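PDB 4FE9: outer membrane protein SusF from Bacteroides thetaiotaomicron, which binds starch at the cell surface through carbohydrate-binding modules, before the starch is taken into the periplasm for degradation. Local coordinates for residues S108-L113 / T139-T144; I298-A303 / A347-V352. All blocks are in the same frame, centred on the assembly; numbering follows the deposited sequence.

Interaction 1 of 2, residues S108-L113 / T139-T144. With EDO (1,2-ethanediol), chain D.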
loop_
_atom_site.group_PDB
_atom_site.type_symbol
_atom_site.label_atom_id
_atom_site.label_comp_id
_atom_site.label_asym_id
_atom_site.label_seq_id
_atom_site.Cartn_x
_atom_site.Cartn_y
_atom_site.Cartn_z
ATOM N N SER A 108 -13.700 12.303 -13.601
ATOM C CA SER A 108 -14.956 12.903 -14.009
ATOM C C SER A 108 -16.098 11.880 -14.015
ATOM O O SER A 108 -16.700 11.604 -15.061
ATOM C CB SER A 108 -14.826 13.557 -15.360
ATOM O OG SER A 108 -16.013 14.250 -15.696
ATOM N N VAL A 109 -16.420 11.388 -12.831
ATOM C CA VAL A 109 -17.410 10.321 -12.623
ATOM C C VAL A 109 -18.547 10.898 -11.732
ATOM O O VAL A 109 -18.278 11.697 -10.803
ATOM C CB VAL A 109 -16.723 9.121 -11.859
ATOM C CG1 VAL A 109 -17.755 8.096 -11.410
ATOM C CG2 VAL A 109 -15.646 8.457 -12.763
ATOM N N VAL A 110 -19.780 10.438 -11.936
ATOM C CA VAL A 110 -20.901 10.874 -11.052
ATOM C C VAL A 110 -20.720 10.373 -9.600
ATOM O O VAL A 110 -20.627 9.170 -9.352
ATOM C CB VAL A 110 -22.275 10.422 -11.596
ATOM C CG1 VAL A 110 -23.382 10.881 -10.669
ATOM C CG2 VAL A 110 -22.490 10.971 -13.008
ATOM N N ARG A 111 -20.556 11.307 -8.669
ATOM C CA ARG A 111 -20.283 10.956 -7.264
ATOM C C ARG A 111 -21.518 11.230 -6.419
ATOM O O ARG A 111 -22.073 12.319 -6.456
ATOM C CB ARG A 111 -19.108 11.796 -6.705
ATOM C CG ARG A 111 -17.797 11.601 -7.458
ATOM C CD ARG A 111 -17.280 10.181 -7.280
ATOM N NE ARG A 111 -15.888 10.106 -7.722
ATOM C CZ ARG A 111 -15.225 8.973 -7.916
ATOM N NH1 ARG A 111 -15.846 7.790 -7.760
ATOM N NH2 ARG A 111 -13.931 9.018 -8.262
ATOM N N GLU A 112 -21.885 10.271 -5.603
ATOM C CA GLU A 112 -22.962 10.470 -4.662
ATOM C C GLU A 112 -22.501 11.227 -3.381
ATOM O O GLU A 112 -21.450 10.938 -2.803
ATOM C CB GLU A 112 -23.552 9.141 -4.266
ATOM C CG GLU A 112 -24.569 9.269 -3.175
ATOM C CD GLU A 112 -25.673 8.229 -3.305
ATOM O OE1 GLU A 112 -25.360 7.097 -3.756
ATOM O OE2 GLU A 112 -26.856 8.574 -3.040
ATOM N N LEU A 113 -23.327 12.176 -2.956
ATOM C CA LEU A 113 -23.134 12.865 -1.709
ATOM C C LEU A 113 -24.387 12.675 -0.838
ATOM O O LEU A 113 -25.467 13.128 -1.194
ATOM C CB LEU A 113 -22.936 14.339 -1.967
ATOM C CG LEU A 113 -21.748 14.746 -2.842
ATOM C CD1 LEU A 113 -21.873 16.210 -3.257
ATOM C CD2 LEU A 113 -20.449 14.497 -2.054
ATOM N N THR A 139 -25.910 14.222 -6.371
ATOM C CA THR A 139 -24.686 13.804 -7.036
ATOM C C THR A 139 -24.022 14.951 -7.756
ATOM O O THR A 139 -24.648 15.996 -7.995
ATOM C CB THR A 139 -24.963 12.733 -8.044
ATOM O OG1 THR A 139 -25.686 13.302 -9.153
ATOM C CG2 THR A 139 -25.760 11.581 -7.392
ATOM N N LEU A 140 -22.706 14.821 -7.939
ATOM C CA LEU A 140 -21.917 15.842 -8.580
ATOM C C LEU A 140 -20.842 15.139 -9.418
ATOM O O LEU A 140 -20.236 14.151 -8.974
ATOM C CB LEU A 140 -21.248 16.764 -7.533
ATOM C CG LEU A 140 -20.328 17.889 -8.039
ATOM C CD1 LEU A 140 -20.430 19.178 -7.193
ATOM C CD2 LEU A 140 -18.869 17.427 -8.110
ATOM N N GLN A 141 -20.632 15.630 -10.618
ATOM C CA GLN A 141 -19.602 15.078 -11.482
ATOM C C GLN A 141 -18.528 16.111 -11.700
ATOM O O GLN A 141 -18.767 17.144 -12.344
ATOM C CB GLN A 141 -20.207 14.685 -12.836
ATOM C CG GLN A 141 -19.158 14.103 -13.832
ATOM C CD GLN A 141 -19.713 13.989 -15.239
ATOM O OE1 GLN A 141 -20.907 14.059 -15.439
ATOM N NE2 GLN A 141 -18.846 13.886 -16.205
ATOM N N PRO A 142 -17.320 15.825 -11.218
ATOM C CA PRO A 142 -16.234 16.774 -11.405
ATOM C C PRO A 142 -15.950 16.972 -12.879
ATOM O O PRO A 142 -16.428 16.197 -13.698
ATOM C CB PRO A 142 -15.047 16.090 -10.723
ATOM C CG PRO A 142 -15.656 15.212 -9.695
ATOM C CD PRO A 142 -16.948 14.719 -10.317
ATOM N N ALA A 143 -15.271 18.062 -13.208
ATOM C CA ALA A 143 -15.056 18.460 -14.597
ATOM C C ALA A 143 -14.132 17.450 -15.281
ATOM O O ALA A 143 -13.501 16.603 -14.619
ATOM C CB ALA A 143 -14.460 19.816 -14.668
ATOM N N THR A 144 -14.259 17.399 -16.589
ATOM C CA THR A 144 -13.464 16.516 -17.425
ATOM C C THR A 144 -11.977 16.698 -17.148
ATOM O O THR A 144 -11.503 17.806 -16.986
ATOM C CB THR A 144 -13.793 16.809 -18.892
ATOM O OG1 THR A 144 -15.164 16.446 -19.116
ATOM C CG2 THR A 144 -12.884 16.004 -19.849
HETATM C C1 EDO D . -20.305 14.923 -19.430
HETATM O O1 EDO D . -19.086 14.156 -19.473
HETATM C C2 EDO D . -19.966 16.374 -19.120
HETATM O O2 EDO D . -18.792 16.782 -19.864
#
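Ser108 and Gln141 meet at the open end of a beta hairpin, where strands 111-122 and 128-141 of the N-terminal domain run out into loops and side chains take over the pairing from the backbone. The serine hydroxyl sits between two partners. Ser108 OG gives its proton to Pro142 O at 2.8 Å, from a position tilted 28° out of the carbonyl plane, and it accepts from Gln141 NE2 at 2.9 Å. That second bond is nearly straight (164°), and the oxygen lies close to the amide plane of Gln141. With CG anti to the backbone N (chi1 179°) and an extended chain beyond it, the glutamine stretches alongside Ser108, and its NE2 also makes a weak bond to Ser108 O at 3.3 Å and another to an ethanediol molecule.

Further into the hairpin Arg111 and Leu140 form an antiparallel hydrogen-bonded pair, with Arg111 N to Leu140 O at 2.9 Å and Leu140 N to Arg111 O at 3.0 Å. Beside it, Val110 CG1 leans on Thr139 CB at 3.6 Å. Leu140 turns to the opposite side of the sheet from Thr139, where it touches Asp96 of helix 92-102; Leu113 packs on Leu95 and Thr99 of that helix. Because the serine hydroxyl donates once and accepts once, the carboxamide and the proline carbonyl are linked through one atom, a short chain of bonds that continues the cross-strand bonding beyond the last regular pair.

Interaction 2 of 2, residues I298-A303 / A347-V352; sequences IFYFAA and AGWYLV. With EDO (1,2-ethanediol), chain J; EDO (1,2-ethanediol), chain F.
Two neighbouring antiparallel strands, 294-301 and 348-357, meet here in the beta-sandwich of the second carbohydrate-binding module, and the contact illustrates how one strand pair can serve two different faces. Four backbone bonds join Phe299 with Tyr350 and Phe301 with Gly348; that from Phe301 N to Gly348 O spans 2.7 Å and is almost straight at 172°. The backbone of Gly348 adopts angles that call for glycine.

On one face, Ile298, Tyr300 and Trp349 pack together. Tyr300 CG stands anti to the backbone N (chi1 -171°), which carries the phenol forward over Gly348 of the neighbouring strand and turns its edge to the indole face; the ring planes lie at 61° in an edge-to-face pair. Tyr300 CB sits over the six-membered ring in a CH-pi contact, 3.9 Å from its centroid and almost on the normal, while Ile298 CG2 comes within 3.6 Å of Trp349 CE3. The indole NE1 bonds to Thr396 O, and Phe401 meets the ring edge-to-face, so residues later in the chain also help to fix the tryptophan.

The other face carries Phe299, Phe301 and Tyr350, with Met265 of strand 264-267 touching both phenylalanines, and Val352 points toward the first strand to meet the same two rings. Tyr350 OH is bonded to Ile346 O, just before its own strand. The two phenylalanine rings share one methyl group: Val352 CG2 lies near the plane of each, at the edge, 4.0 Å from Phe299 CD2 and 3.6 Å from Phe301 CE2.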
loop_
_atom_site.group_PDB
_atom_site.type_symbol
_atom_site.label_atom_id
_atom_site.label_comp_id
_atom_site.label_asym_id
_atom_site.label_seq_id
_atom_site.Cartn_x
_atom_site.Cartn_y
_atom_site.Cartn_z
ATOM N N ILE A 298 12.419 -19.690 7.058
ATOM C CA ILE A 298 11.565 -20.746 7.615
ATOM C C ILE A 298 11.881 -20.996 9.068
ATOM O O ILE A 298 13.054 -21.074 9.449
ATOM C CB ILE A 298 11.657 -22.018 6.819
ATOM C CG1 ILE A 298 10.848 -21.868 5.537
ATOM C CG2 ILE A 298 11.132 -23.225 7.650
ATOM C CD1 ILE A 298 11.064 -22.964 4.529
ATOM N N PHE A 299 10.867 -20.799 9.912
ATOM C CA PHE A 299 11.074 -20.690 11.347
ATOM C C PHE A 299 10.014 -21.517 12.079
ATOM O O PHE A 299 8.950 -21.815 11.519
ATOM C CB PHE A 299 10.986 -19.238 11.819
ATOM C CG PHE A 299 12.064 -18.347 11.279
ATOM C CD1 PHE A 299 13.391 -18.475 11.722
ATOM C CD2 PHE A 299 11.746 -17.312 10.408
ATOM C CE1 PHE A 299 14.390 -17.649 11.224
ATOM C CE2 PHE A 299 12.745 -16.469 9.905
ATOM C CZ PHE A 299 14.053 -16.590 10.373
ATOM N N TYR A 300 10.340 -21.928 13.307
ATOM C CA TYR A 300 9.374 -22.632 14.155
ATOM C C TYR A 300 8.758 -21.683 15.088
ATOM O O TYR A 300 9.460 -21.015 15.831
ATOM C CB TYR A 300 10.018 -23.772 14.948
ATOM C CG TYR A 300 8.974 -24.625 15.657
ATOM C CD1 TYR A 300 8.088 -25.431 14.913
ATOM C CD2 TYR A 300 8.713 -24.448 16.991
ATOM C CE1 TYR A 300 7.043 -26.110 15.517
ATOM C CE2 TYR A 300 7.645 -25.119 17.611
ATOM C CZ TYR A 300 6.812 -25.936 16.855
ATOM O OH TYR A 300 5.763 -26.624 17.450
ATOM N N PHE A 301 7.421 -21.649 15.118
ATOM C CA PHE A 301 6.731 -20.867 16.170
ATOM C C PHE A 301 5.839 -21.771 17.038
ATOM O O PHE A 301 5.084 -22.602 16.517
ATOM C CB PHE A 301 5.913 -19.728 15.569
ATOM C CG PHE A 301 6.729 -18.739 14.777
ATOM C CD1 PHE A 301 7.348 -17.651 15.406
ATOM C CD2 PHE A 301 6.856 -18.873 13.416
ATOM C CE1 PHE A 301 8.090 -16.703 14.654
ATOM C CE2 PHE A 301 7.587 -17.927 12.656
ATOM C CZ PHE A 301 8.175 -16.836 13.287
ATOM N N ALA A 302 6.098 -21.736 18.329
ATOM C CA ALA A 302 5.146 -22.203 19.362
ATOM C C ALA A 302 3.884 -21.333 19.384
ATOM O O ALA A 302 3.842 -20.255 18.772
ATOM C CB ALA A 302 5.809 -22.166 20.709
ATOM N N ALA A 303 2.894 -21.738 20.173
ATOM C CA ALA A 303 1.726 -20.893 20.386
ATOM C C ALA A 303 2.064 -19.846 21.427
ATOM O O ALA A 303 2.848 -20.114 22.317
ATOM C CB ALA A 303 0.524 -21.741 20.815
ATOM N N ALA A 347 0.900 -22.917 16.847
ATOM C CA ALA A 347 2.277 -23.446 16.754
ATOM C C ALA A 347 2.520 -24.114 15.412
ATOM O O ALA A 347 1.590 -24.586 14.777
ATOM C CB ALA A 347 2.579 -24.425 17.910
ATOM N N GLY A 348 3.753 -24.025 14.919
ATOM C CA GLY A 348 4.103 -24.693 13.656
ATOM C C GLY A 348 5.306 -24.075 12.953
ATOM O O GLY A 348 5.916 -23.124 13.457
ATOM N N TRP A 349 5.750 -24.747 11.889
ATOM C CA TRP A 349 6.719 -24.198 10.939
ATOM C C TRP A 349 6.011 -23.297 9.960
ATOM O O TRP A 349 5.026 -23.706 9.345
ATOM C CB TRP A 349 7.437 -25.342 10.177
ATOM C CG TRP A 349 8.448 -26.107 11.046
ATOM C CD1 TRP A 349 8.219 -27.250 11.767
ATOM C CD2 TRP A 349 9.810 -25.736 11.315
ATOM N NE1 TRP A 349 9.319 -27.538 12.559
ATOM C CE2 TRP A 349 10.342 -26.701 12.200
ATOM C CE3 TRP A 349 10.646 -24.714 10.847
ATOM C CZ2 TRP A 349 11.654 -26.645 12.663
ATOM C CZ3 TRP A 349 11.954 -24.680 11.281
ATOM C CH2 TRP A 349 12.448 -25.637 12.186
ATOM N N TYR A 350 6.571 -22.105 9.738
ATOM C CA TYR A 350 6.015 -21.152 8.772
ATOM C C TYR A 350 7.122 -20.558 7.892
ATOM O O TYR A 350 8.208 -20.289 8.370
ATOM C CB TYR A 350 5.310 -20.016 9.521
ATOM C CG TYR A 350 4.110 -20.481 10.355
ATOM C CD1 TYR A 350 2.925 -20.846 9.749
ATOM C CD2 TYR A 350 4.185 -20.554 11.733
ATOM C CE1 TYR A 350 1.841 -21.289 10.499
ATOM C CE2 TYR A 350 3.098 -20.975 12.493
ATOM C CZ TYR A 350 1.929 -21.322 11.865
ATOM O OH TYR A 350 0.844 -21.769 12.616
ATOM N N LEU A 351 6.839 -20.409 6.613
ATOM C CA LEU A 351 7.564 -19.461 5.755
ATOM C C LEU A 351 7.142 -18.032 6.075
ATOM O O LEU A 351 5.978 -17.647 5.842
ATOM C CB LEU A 351 7.309 -19.756 4.262
ATOM C CG LEU A 351 8.119 -18.860 3.273
ATOM C CD1 LEU A 351 8.504 -19.590 1.998
ATOM C CD2 LEU A 351 7.405 -17.608 2.939
ATOM N N VAL A 352 8.042 -17.288 6.717
ATOM C CA VAL A 352 7.812 -15.903 7.010
ATOM C C VAL A 352 8.337 -15.020 5.863
ATOM O O VAL A 352 9.497 -15.161 5.434
ATOM C CB VAL A 352 8.513 -15.518 8.293
ATOM C CG1 VAL A 352 8.348 -14.050 8.559
ATOM C CG2 VAL A 352 7.939 -16.342 9.485
HETATM C C1 EDO J . 2.521 -23.663 22.134
HETATM O O1 EDO J . 2.755 -24.559 21.020
HETATM C C2 EDO J . 3.777 -23.579 22.996
HETATM O O2 EDO J . 3.712 -22.464 23.892
HETATM C C1 EDO F . 15.985 -19.600 7.962
HETATM O O1 EDO F . 15.143 -20.013 6.878
HETATM C C2 EDO F . 16.421 -18.183 7.680
HETATM O O2 EDO F . 17.327 -17.768 8.705
#

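Overall arrangement
From the N terminus, the chain first closes interaction 1, which joins the two ends of a hairpin across 25 intervening residues, mostly strand, within the N-terminal domain. It then passes through the first carbohydrate-binding module before interaction 2 opens in the second. There the closure is wider: 43 residues, including helix 327-333 and the strands around it, lie between two strands that are neighbours in the sheet. The contacts therefore follow in series, neither nested nor crossed, and lie on opposite sides of the chain's centre; the centres of interaction 1 and interaction 2 are about 49 Å apart. Each ties its own domain together, as suits a protein built from successive modules.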